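Local coordinates for protein FAD-dependent pyridine nucleotide-disulphide oxidoreductase (Desulfovibrio vulgaris, PDB 3IWA) that probably uses a bound FAD to pass electrons from NADH or NADPH to a disulphide or similar acceptor, as related flavoenzymes do, at residues A[388-393]-A[397-402]. Residues are numbered along the deposited sequence; the frame is centred on the assembly and turned at random.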
ATOM      1  N   LEU A 388       3.125   5.669  13.323  1.00 42.27           N
ATOM      2  CA  LEU A 388       3.018   4.258  13.018  1.00 40.29           C
ATOM      3  C   LEU A 388       3.531   3.437  14.181  1.00 38.69           C
ATOM      4  O   LEU A 388       4.542   3.785  14.793  1.00 36.49           O
ATOM      5  CB  LEU A 388       3.887   3.873  11.820  1.00 39.99           C
ATOM      6  CG  LEU A 388       3.529   4.402  10.451  1.00 41.62           C
ATOM      7  CD1 LEU A 388       4.433   3.701   9.412  1.00 39.24           C
ATOM      8  CD2 LEU A 388       2.015   4.206  10.173  1.00 41.92           C
ATOM      9  N   GLN A 389       2.886   2.295  14.402  1.00 36.54           N
ATOM     10  CA  GLN A 389       3.362   1.317  15.342  1.00 35.77           C
ATOM     11  C   GLN A 389       3.431  -0.017  14.612  1.00 35.31           C
ATOM     12  O   GLN A 389       2.513  -0.363  13.875  1.00 35.94           O
ATOM     13  CB  GLN A 389       2.437   1.260  16.571  1.00 36.03           C
ATOM     14  CG  GLN A 389       2.322   2.605  17.355  1.00 36.02           C
ATOM     15  CD  GLN A 389       1.581   2.491  18.729  1.00 37.98           C
ATOM     16  OE1 GLN A 389       1.696   3.362  19.595  1.00 41.61           O
ATOM     17  NE2 GLN A 389       0.833   1.438  18.906  1.00 36.21           N
ATOM     18  N   LEU A 390       4.530  -0.739  14.803  1.00 34.60           N
ATOM     19  CA  LEU A 390       4.836  -1.946  14.089  1.00 34.61           C
ATOM     20  C   LEU A 390       4.996  -3.018  15.124  1.00 35.05           C
ATOM     21  O   LEU A 390       5.691  -2.800  16.123  1.00 35.38           O
ATOM     22  CB  LEU A 390       6.144  -1.780  13.298  1.00 34.25           C
ATOM     23  CG  LEU A 390       6.512  -2.787  12.198  1.00 34.19           C
ATOM     24  CD1 LEU A 390       5.588  -2.588  10.973  1.00 29.10           C
ATOM     25  CD2 LEU A 390       8.045  -2.673  11.756  1.00 30.52           C
ATOM     26  N   VAL A 391       4.345  -4.163  14.906  1.00 34.97           N
ATOM     27  CA  VAL A 391       4.336  -5.237  15.895  1.00 34.27           C
ATOM     28  C   VAL A 391       5.156  -6.368  15.388  1.00 34.90           C
ATOM     29  O   VAL A 391       4.901  -6.891  14.328  1.00 35.37           O
ATOM     30  CB  VAL A 391       2.897  -5.718  16.231  1.00 34.79           C
ATOM     31  CG1 VAL A 391       2.938  -6.698  17.335  1.00 32.37           C
ATOM     32  CG2 VAL A 391       1.996  -4.544  16.630  1.00 31.38           C
ATOM     33  N   VAL A 392       6.154  -6.768  16.166  1.00 36.96           N
ATOM     34  CA  VAL A 392       7.212  -7.656  15.686  1.00 36.94           C
ATOM     35  C   VAL A 392       7.419  -8.826  16.630  1.00 38.41           C
ATOM     36  O   VAL A 392       7.499  -8.642  17.844  1.00 38.75           O
ATOM     37  CB  VAL A 392       8.543  -6.874  15.589  1.00 37.28           C
ATOM     38  CG1 VAL A 392       9.670  -7.790  15.176  1.00 37.47           C
ATOM     39  CG2 VAL A 392       8.401  -5.702  14.638  1.00 32.62           C
ATOM     40  N   ASP A 393       7.547 -10.028  16.085  1.00 39.58           N
ATOM     41  CA  ASP A 393       7.897 -11.152  16.895  1.00 41.44           C
ATOM     42  C   ASP A 393       9.412 -11.202  17.103  1.00 42.83           C
ATOM     43  O   ASP A 393      10.136 -11.318  16.135  1.00 43.13           O
ATOM     44  CB  ASP A 393       7.473 -12.449  16.222  1.00 42.44           C
ATOM     45  CG  ASP A 393       7.733 -13.672  17.101  1.00 41.81           C
ATOM     46  OD1 ASP A 393       7.459 -13.563  18.308  1.00 42.55           O
ATOM     47  OD2 ASP A 393       8.179 -14.720  16.588  1.00 44.36           O
ATOM     48  N   ARG A 397      11.671 -12.455  13.986  1.00 43.45           N
ATOM     49  CA  ARG A 397      11.664 -11.149  13.364  1.00 42.95           C
ATOM     50  C   ARG A 397      10.438 -10.945  12.441  1.00 41.42           C
ATOM     51  O   ARG A 397      10.468 -10.096  11.582  1.00 41.37           O
ATOM     52  CB  ARG A 397      12.975 -10.891  12.606  1.00 42.69           C
ATOM     53  CG  ARG A 397      14.226 -11.009  13.451  1.00 45.34           C
ATOM     54  CD  ARG A 397      15.528 -10.862  12.594  1.00 46.21           C
ATOM     55  NE  ARG A 397      15.806  -9.476  12.199  1.00 44.73           N
ATOM     56  CZ  ARG A 397      16.413  -8.562  12.965  1.00 47.77           C
ATOM     57  NH1 ARG A 397      16.818  -8.839  14.213  1.00 51.05           N
ATOM     58  NH2 ARG A 397      16.618  -7.341  12.498  1.00 46.73           N
ATOM     59  N   ARG A 398       9.366 -11.707  12.626  1.00 40.74           N
ATOM     60  CA  ARG A 398       8.174 -11.564  11.758  1.00 39.74           C
ATOM     61  C   ARG A 398       7.422 -10.326  12.172  1.00 37.97           C
ATOM     62  O   ARG A 398       7.369  -9.991  13.358  1.00 37.52           O
ATOM     63  CB  ARG A 398       7.231 -12.722  11.886  1.00 39.77           C
ATOM     64  CG  ARG A 398       7.507 -13.852  10.986  1.00 44.48           C
ATOM     65  CD  ARG A 398       6.392 -14.906  11.128  1.00 48.97           C
ATOM     66  NE  ARG A 398       5.085 -14.384  10.736  1.00 51.55           N
ATOM     67  CZ  ARG A 398       3.918 -14.752  11.272  1.00 51.60           C
ATOM     68  NH1 ARG A 398       3.864 -15.641  12.255  1.00 52.13           N
ATOM     69  NH2 ARG A 398       2.793 -14.204  10.827  1.00 50.90           N
ATOM     70  N   VAL A 399       6.884  -9.626  11.187  1.00 36.26           N
ATOM     71  CA  VAL A 399       5.999  -8.504  11.448  1.00 34.99           C
ATOM     72  C   VAL A 399       4.617  -9.112  11.637  1.00 34.09           C
ATOM     73  O   VAL A 399       4.200  -9.887  10.837  1.00 33.71           O
ATOM     74  CB  VAL A 399       6.048  -7.474  10.306  1.00 34.58           C
ATOM     75  CG1 VAL A 399       5.081  -6.381  10.558  1.00 34.78           C
ATOM     76  CG2 VAL A 399       7.478  -6.879  10.166  1.00 34.81           C
ATOM     77  N   LEU A 400       3.942  -8.791  12.739  1.00 33.77           N
ATOM     78  CA  LEU A 400       2.647  -9.389  13.053  1.00 33.09           C
ATOM     79  C   LEU A 400       1.490  -8.422  12.808  1.00 32.35           C
ATOM     80  O   LEU A 400       0.322  -8.817  12.827  1.00 32.34           O
ATOM     81  CB  LEU A 400       2.615  -9.875  14.517  1.00 32.45           C
ATOM     82  CG  LEU A 400       3.698 -10.867  14.969  1.00 33.37           C
ATOM     83  CD1 LEU A 400       3.745 -11.154  16.494  1.00 31.12           C
ATOM     84  CD2 LEU A 400       3.605 -12.160  14.180  1.00 32.55           C
ATOM     85  N   GLY A 401       1.822  -7.153  12.641  1.00 32.21           N
ATOM     86  CA  GLY A 401       0.835  -6.119  12.553  1.00 31.86           C
ATOM     87  C   GLY A 401       1.420  -4.732  12.471  1.00 32.25           C
ATOM     88  O   GLY A 401       2.617  -4.513  12.719  1.00 32.81           O
ATOM     89  N   ILE A 402       0.542  -3.798  12.126  1.00 31.96           N
ATOM     90  CA  ILE A 402       0.879  -2.437  11.933  1.00 31.99           C
ATOM     91  C   ILE A 402      -0.387  -1.636  12.190  1.00 33.01           C
ATOM     92  O   ILE A 402      -1.450  -2.057  11.758  1.00 33.34           O
ATOM     93  CB  ILE A 402       1.458  -2.188  10.528  1.00 32.12           C
ATOM     94  CG1 ILE A 402       1.926  -0.756  10.422  1.00 31.64           C
ATOM     95  CG2 ILE A 402       0.453  -2.506   9.404  1.00 30.83           C
ATOM     96  CD1 ILE A 402       2.739  -0.472   9.197  1.00 29.92           C
TER
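Val-391 engages two successive residues of the partner strand, and the turn-side part of the hairpin, 388-393 with 397-402, illustrates how an antiparallel pair absorbs one extra residue. Val-391 N donates to Gly-401 O at 2.8 Å, arriving 39° out of the carbonyl plane, whereas Val-391 O accepts a nearly straight bond from Leu-400 N at 2.7 Å. Toward the turn, Asp-393 N meets Arg-398 O almost head-on, and the return bond from Arg-397 N to Asp-393 O is weak and bent. CA-H...O contacts supplement these bonds: Val-392 CA approaches Arg-398 O near the turn, and Ile-402 CA lies 3.3 Å from Gln-389 O beyond the Gly-401 bond.

With Leu-400 and Gly-401 both opposite Val-391, this is a classic beta bulge: Leu-400 adopts a near-helical psi of -14°, and the register slips by one before Val-392 pairs with Val-399. The hairpin belongs to the antiparallel sheet of the dimerisation domain, with strand 366-372 flanking one arm and strand 348-353 the other.

Apolar packing differs on the two faces. On one, Leu-390, Val-392, Val-399 and Ile-402 lie beneath helices 409-423 and 449-461. With CG anti to the backbone N (chi1 -165°), beside the carbonyl carbon, Leu-390 brings CD1 against Val-399 CG1, 3.8 Å away, and Ile-402 CD1, 4.0 Å away; the Leu-390 and Val-399 side chains cross roughly at right angles. On the other face Val-391 stands alongside Gly-401, its CB and CG2 beside Gly-401 O, while Leu-400 reaches over toward Asp-393, its CD1 4.0 Å from Asp-393 CB and its CD2 centred over one face of the Arg-398 guanidinium.

Charged ends turn to partners beyond the pair: Asp-393 OD2 hydrogen-bonds Thr-396 OG1 in the turn, Arg-397 forms a salt bridge with Asp-458, and Arg-398 NH2 binds Val-302 O.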